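Local coordinates for nucleoporin nup120 (Schizosaccharomyces pombe, PDB 4GQ2), which serves as a structural constituent of the nuclear pore complex, whose components can also dock transiently associated nuclear transport factors, at residues S583-I596 and F619-Y632. Numbering follows the deposited sequence.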
loop_
_atom_site.group_PDB
_atom_site.type_symbol
_atom_site.label_atom_id
_atom_site.label_comp_id
_atom_site.label_asym_id
_atom_site.label_seq_id
_atom_site.Cartn_x
_atom_site.Cartn_y
_atom_site.Cartn_z
ATOM N N SER A 583 -9.875 -10.579 23.821
ATOM C CA SER A 583 -10.870 -11.619 23.623
ATOM C C SER A 583 -12.194 -11.068 23.119
ATOM O O SER A 583 -12.920 -11.756 22.407
ATOM C CB SER A 583 -11.053 -12.461 24.889
ATOM O OG SER A 583 -11.533 -11.679 25.954
ATOM N N LEU A 584 -12.496 -9.822 23.474
ATOM C CA LEU A 584 -13.652 -9.120 22.910
ATOM C C LEU A 584 -13.442 -8.851 21.420
ATOM O O LEU A 584 -14.335 -9.107 20.606
ATOM C CB LEU A 584 -13.902 -7.808 23.651
ATOM C CG LEU A 584 -15.110 -6.937 23.302
ATOM C CD1 LEU A 584 -16.402 -7.729 23.340
ATOM C CD2 LEU A 584 -15.189 -5.780 24.289
ATOM N N HIS A 585 -12.259 -8.345 21.067
ATOM C CA HIS A 585 -11.913 -8.145 19.657
ATOM C C HIS A 585 -12.136 -9.398 18.850
ATOM O O HIS A 585 -12.700 -9.351 17.750
ATOM C CB HIS A 585 -10.476 -7.673 19.504
ATOM C CG HIS A 585 -10.214 -6.960 18.204
ATOM N ND1 HIS A 585 -10.094 -7.612 17.030
ATOM C CD2 HIS A 585 -10.070 -5.605 17.918
ATOM C CE1 HIS A 585 -9.874 -6.723 16.046
ATOM N NE2 HIS A 585 -9.863 -5.495 16.588
ATOM N N SER A 586 -11.740 -10.536 19.413
ATOM C CA SER A 586 -11.797 -11.814 18.701
ATOM C C SER A 586 -13.217 -12.360 18.518
ATOM O O SER A 586 -13.402 -13.407 17.904
ATOM C CB SER A 586 -10.925 -12.846 19.413
ATOM O OG SER A 586 -11.586 -13.326 20.571
ATOM N N CYS A 587 -14.211 -11.658 19.058
ATOM C CA CYS A 587 -15.623 -11.981 18.815
ATOM C C CYS A 587 -16.108 -11.513 17.439
ATOM O O CYS A 587 -17.188 -11.905 16.986
ATOM C CB CYS A 587 -16.508 -11.349 19.891
ATOM S SG CYS A 587 -16.222 -11.974 21.561
ATOM N N MET A 588 -15.308 -10.669 16.791
ATOM C CA MET A 588 -15.677 -10.031 15.536
ATOM C C MET A 588 -15.069 -10.758 14.348
ATOM O O MET A 588 -13.863 -11.018 14.330
ATOM C CB MET A 588 -15.200 -8.570 15.512
ATOM C CG MET A 588 -15.461 -7.785 16.781
ATOM S SD MET A 588 -17.193 -7.767 17.277
ATOM C CE MET A 588 -17.055 -6.862 18.818
ATOM N N SER A 589 -15.902 -11.062 13.354
ATOM C CA SER A 589 -15.420 -11.626 12.091
ATOM C C SER A 589 -14.851 -10.522 11.189
ATOM O O SER A 589 -15.084 -9.328 11.430
ATOM C CB SER A 589 -16.550 -12.373 11.368
ATOM O OG SER A 589 -17.600 -11.487 11.011
ATOM N N PHE A 590 -14.123 -10.931 10.152
ATOM C CA PHE A 590 -13.552 -10.007 9.173
ATOM C C PHE A 590 -14.587 -8.990 8.696
ATOM O O PHE A 590 -14.298 -7.799 8.595
ATOM C CB PHE A 590 -12.986 -10.773 7.967
ATOM C CG PHE A 590 -12.501 -9.878 6.854
ATOM C CD1 PHE A 590 -13.373 -9.438 5.863
ATOM C CD2 PHE A 590 -11.171 -9.457 6.809
ATOM C CE1 PHE A 590 -12.933 -8.600 4.848
ATOM C CE2 PHE A 590 -10.724 -8.623 5.792
ATOM C CZ PHE A 590 -11.608 -8.192 4.809
ATOM N N SER A 591 -15.789 -9.482 8.408
ATOM C CA SER A 591 -16.878 -8.666 7.886
ATOM C C SER A 591 -17.372 -7.638 8.910
ATOM O O SER A 591 -17.645 -6.491 8.562
ATOM C CB SER A 591 -18.017 -9.581 7.413
ATOM O OG SER A 591 -19.230 -8.866 7.233
ATOM N N THR A 592 -17.484 -8.055 10.168
ATOM C CA THR A 592 -17.874 -7.152 11.249
ATOM C C THR A 592 -16.781 -6.111 11.484
ATOM O O THR A 592 -17.077 -4.929 11.646
ATOM C CB THR A 592 -18.181 -7.915 12.563
ATOM O OG1 THR A 592 -19.248 -8.852 12.344
ATOM C CG2 THR A 592 -18.595 -6.960 13.668
ATOM N N LEU A 593 -15.524 -6.556 11.486
ATOM C CA LEU A 593 -14.377 -5.665 11.689
ATOM C C LEU A 593 -14.323 -4.580 10.637
ATOM O O LEU A 593 -13.991 -3.424 10.925
ATOM C CB LEU A 593 -13.063 -6.446 11.656
ATOM C CG LEU A 593 -12.654 -7.131 12.959
ATOM C CD1 LEU A 593 -11.289 -7.796 12.817
ATOM C CD2 LEU A 593 -12.649 -6.124 14.105
ATOM N N SER A 594 -14.664 -4.966 9.411
ATOM C CA SER A 594 -14.621 -4.064 8.279
ATOM C C SER A 594 -15.677 -2.975 8.447
ATOM O O SER A 594 -15.456 -1.817 8.071
ATOM C CB SER A 594 -14.807 -4.857 6.985
ATOM O OG SER A 594 -14.844 -4.004 5.865
ATOM N N GLU A 595 -16.810 -3.344 9.039
ATOM C CA GLU A 595 -17.888 -2.390 9.301
ATOM C C GLU A 595 -17.531 -1.464 10.462
ATOM O O GLU A 595 -17.856 -0.270 10.445
ATOM C CB GLU A 595 -19.208 -3.119 9.580
ATOM C CG GLU A 595 -19.749 -3.874 8.374
ATOM C CD GLU A 595 -21.134 -4.455 8.594
ATOM O OE1 GLU A 595 -21.241 -5.527 9.233
ATOM O OE2 GLU A 595 -22.113 -3.851 8.100
ATOM N N ILE A 596 -16.852 -2.028 11.463
ATOM C CA ILE A 596 -16.418 -1.285 12.637
ATOM C C ILE A 596 -15.397 -0.200 12.261
ATOM O O ILE A 596 -15.498 0.955 12.713
ATOM C CB ILE A 596 -15.882 -2.243 13.718
ATOM C CG1 ILE A 596 -17.056 -2.902 14.444
ATOM C CG2 ILE A 596 -14.986 -1.516 14.707
ATOM C CD1 ILE A 596 -16.670 -4.083 15.317
ATOM N N PHE A 619 -22.524 3.014 18.857
ATOM C CA PHE A 619 -21.458 2.101 18.461
ATOM C C PHE A 619 -21.649 0.722 19.072
ATOM O O PHE A 619 -21.564 -0.288 18.375
ATOM C CB PHE A 619 -20.084 2.657 18.851
ATOM C CG PHE A 619 -18.935 1.787 18.415
ATOM C CD1 PHE A 619 -18.543 0.685 19.177
ATOM C CD2 PHE A 619 -18.261 2.055 17.236
ATOM C CE1 PHE A 619 -17.496 -0.127 18.769
ATOM C CE2 PHE A 619 -17.214 1.250 16.821
ATOM C CZ PHE A 619 -16.827 0.159 17.591
ATOM N N TYR A 620 -21.893 0.692 20.381
ATOM C CA TYR A 620 -22.152 -0.554 21.089
ATOM C C TYR A 620 -23.370 -1.260 20.497
ATOM O O TYR A 620 -23.339 -2.468 20.259
ATOM C CB TYR A 620 -22.349 -0.280 22.585
ATOM C CG TYR A 620 -22.791 -1.477 23.393
ATOM C CD1 TYR A 620 -21.871 -2.431 23.827
ATOM C CD2 TYR A 620 -24.134 -1.657 23.728
ATOM C CE1 TYR A 620 -22.278 -3.536 24.566
ATOM C CE2 TYR A 620 -24.549 -2.751 24.474
ATOM C CZ TYR A 620 -23.617 -3.687 24.890
ATOM O OH TYR A 620 -24.027 -4.776 25.626
ATOM N N ASP A 621 -24.430 -0.487 20.256
ATOM C CA ASP A 621 -25.694 -1.017 19.753
ATOM C C ASP A 621 -25.566 -1.663 18.377
ATOM O O ASP A 621 -26.130 -2.728 18.141
ATOM C CB ASP A 621 -26.764 0.074 19.706
ATOM C CG ASP A 621 -28.170 -0.495 19.651
ATOM O OD1 ASP A 621 -28.707 -0.849 20.724
ATOM O OD2 ASP A 621 -28.738 -0.586 18.541
ATOM N N LYS A 622 -24.827 -1.031 17.470
ATOM C CA LYS A 622 -24.739 -1.561 16.114
ATOM C C LYS A 622 -23.654 -2.623 15.931
ATOM O O LYS A 622 -23.854 -3.584 15.185
ATOM C CB LYS A 622 -24.623 -0.441 15.066
ATOM C CG LYS A 622 -23.521 0.575 15.317
ATOM C CD LYS A 622 -23.583 1.733 14.329
ATOM C CE LYS A 622 -22.414 2.692 14.530
ATOM N NZ LYS A 622 -22.546 3.944 13.734
ATOM N N HIS A 623 -22.530 -2.471 16.632
ATOM C CA HIS A 623 -21.342 -3.308 16.367
ATOM C C HIS A 623 -20.948 -4.303 17.414
ATOM O O HIS A 623 -20.380 -5.348 17.091
ATOM C CB HIS A 623 -20.145 -2.433 16.022
ATOM C CG HIS A 623 -20.337 -1.633 14.760
ATOM N ND1 HIS A 623 -20.455 -2.211 13.544
ATOM C CD2 HIS A 623 -20.450 -0.265 14.558
ATOM C CE1 HIS A 623 -20.624 -1.259 12.614
ATOM N NE2 HIS A 623 -20.627 -0.067 13.234
ATOM N N ILE A 624 -21.237 -4.007 18.674
ATOM C CA ILE A 624 -20.838 -4.907 19.741
ATOM C C ILE A 624 -21.983 -5.822 20.166
ATOM O O ILE A 624 -21.872 -7.047 20.068
ATOM C CB ILE A 624 -20.246 -4.136 20.936
ATOM C CG1 ILE A 624 -18.967 -3.428 20.500
ATOM C CG2 ILE A 624 -19.974 -5.073 22.104
ATOM C CD1 ILE A 624 -18.479 -2.398 21.488
ATOM N N TYR A 625 -23.077 -5.221 20.622
ATOM C CA TYR A 625 -24.225 -5.968 21.130
ATOM C C TYR A 625 -24.620 -7.185 20.268
ATOM O O TYR A 625 -24.736 -8.289 20.799
ATOM C CB TYR A 625 -25.411 -5.023 21.369
ATOM C CG TYR A 625 -26.644 -5.686 21.934
ATOM C CD1 TYR A 625 -26.771 -5.913 23.306
ATOM C CD2 TYR A 625 -27.694 -6.073 21.100
ATOM C CE1 TYR A 625 -27.904 -6.517 23.829
ATOM C CE2 TYR A 625 -28.830 -6.678 21.613
ATOM C CZ TYR A 625 -28.931 -6.896 22.976
ATOM O OH TYR A 625 -30.057 -7.495 23.490
ATOM N N PRO A 626 -24.809 -7.002 18.944
ATOM C CA PRO A 626 -25.231 -8.164 18.144
ATOM C C PRO A 626 -24.169 -9.248 17.974
ATOM O O PRO A 626 -24.480 -10.348 17.519
ATOM C CB PRO A 626 -25.575 -7.557 16.781
ATOM C CG PRO A 626 -24.839 -6.269 16.733
ATOM C CD PRO A 626 -24.809 -5.763 18.142
ATOM N N ASN A 627 -22.931 -8.949 18.345
ATOM C CA ASN A 627 -21.833 -9.882 18.134
ATOM C C ASN A 627 -21.344 -10.553 19.410
ATOM O O ASN A 627 -20.599 -11.531 19.354
ATOM C CB ASN A 627 -20.675 -9.177 17.418
ATOM C CG ASN A 627 -21.036 -8.752 16.005
ATOM O OD1 ASN A 627 -21.148 -9.586 15.102
ATOM N ND2 ASN A 627 -21.221 -7.451 15.807
ATOM N N VAL A 628 -21.775 -10.034 20.556
ATOM C CA VAL A 628 -21.295 -10.529 21.845
ATOM C C VAL A 628 -22.417 -11.144 22.686
ATOM O O VAL A 628 -23.439 -10.507 22.965
ATOM C CB VAL A 628 -20.540 -9.441 22.644
ATOM C CG1 VAL A 628 -19.820 -10.053 23.830
ATOM C CG2 VAL A 628 -19.530 -8.725 21.759
ATOM N N ASP A 629 -22.186 -12.399 23.062
ATOM C CA ASP A 629 -23.055 -13.231 23.895
ATOM C C ASP A 629 -23.354 -12.590 25.272
ATOM O O ASP A 629 -22.435 -12.110 25.943
ATOM C CB ASP A 629 -22.330 -14.579 24.055
ATOM C CG ASP A 629 -23.120 -15.612 24.833
ATOM O OD1 ASP A 629 -23.800 -15.267 25.823
ATOM O OD2 ASP A 629 -23.027 -16.800 24.455
ATOM N N PRO A 630 -24.643 -12.567 25.682
ATOM C CA PRO A 630 -25.125 -12.085 26.990
ATOM C C PRO A 630 -24.342 -12.573 28.219
ATOM O O PRO A 630 -24.070 -11.775 29.121
ATOM C CB PRO A 630 -26.571 -12.602 27.056
ATOM C CG PRO A 630 -26.917 -13.091 25.683
ATOM C CD PRO A 630 -25.766 -12.809 24.760
ATOM N N ASP A 631 -24.005 -13.862 28.268
ATOM C CA ASP A 631 -23.158 -14.393 29.346
ATOM C C ASP A 631 -21.770 -13.753 29.329
ATOM O O ASP A 631 -21.229 -13.403 30.381
ATOM C CB ASP A 631 -23.022 -15.918 29.261
ATOM C CG ASP A 631 -22.069 -16.486 30.314
ATOM O OD1 ASP A 631 -22.496 -16.664 31.476
ATOM O OD2 ASP A 631 -20.894 -16.756 29.977
ATOM N N TYR A 632 -21.208 -13.599 28.131
ATOM C CA TYR A 632 -19.867 -13.040 27.977
ATOM C C TYR A 632 -19.805 -11.558 28.363
ATOM O O TYR A 632 -18.785 -11.082 28.869
ATOM C CB TYR A 632 -19.335 -13.272 26.560
ATOM C CG TYR A 632 -17.890 -12.862 26.389
ATOM C CD1 TYR A 632 -16.860 -13.621 26.943
ATOM C CD2 TYR A 632 -17.554 -11.706 25.687
ATOM C CE1 TYR A 632 -15.535 -13.243 26.796
ATOM C CE2 TYR A 632 -16.230 -11.320 25.529
ATOM C CZ TYR A 632 -15.231 -12.092 26.084
ATOM O OH TYR A 632 -13.925 -11.711 25.933
HETATM O O HOH W 1 -18.694 -11.012 13.898
#
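Asn-627 and Thr-592 meet with their side chains coming from opposite directions, the methyl CG2 of Thr-592 lying 3.4 Å from ND2 of Asn-627. A single water completes the join: it donates to OD1 of Asn-627, accepts from the backbone N of Ser-589, the N-cap of helix 590-605, and hydrogen-bonds OG1 of Thr-592. With OG1 anti to its carbonyl carbon (chi1 -59°), Thr-592 holds the hydroxyl at the water and leaves CG2 to face the amide. Nearby, Ile-596 slides past His-623, its CA over the centre of the imidazole face in a CH-pi contact, 4.2 Å from the ring centroid; its CG2 reaches the edge of the Phe-619 ring. The side chains of Leu-584 and Val-628 cross at about a right angle, CD1 3.6 Å from CG2, and SG of Cys-587 sits obliquely beside the Tyr-632 ring. This is antiparallel packing of neighbouring helices in the largely helical Nup120 domain: the axes of 590-596 and 619-624 approach to 10.5 Å, their directions 152° apart, while SD of Met-588 lies 3.8 Å from CB of Asn-627. Behind this shell, ND2 of Asn-627 donates to the carbonyl O of His-623 at 2.6 Å, approaching from above the carbonyl plane, which fixes the amide's rotation and turns OD1 to the water. Replacing Asn-627 by a leucine would probably leave the water without its acceptor on this side and the His-623 carbonyl without its side-chain donor. The His-623 ring is itself anchored by NE2 to Ser-599, whose hydroxyl also bonds Glu-595 O, and Phe-619 and Ile-624 rest on Ser-701 of helix 672-703.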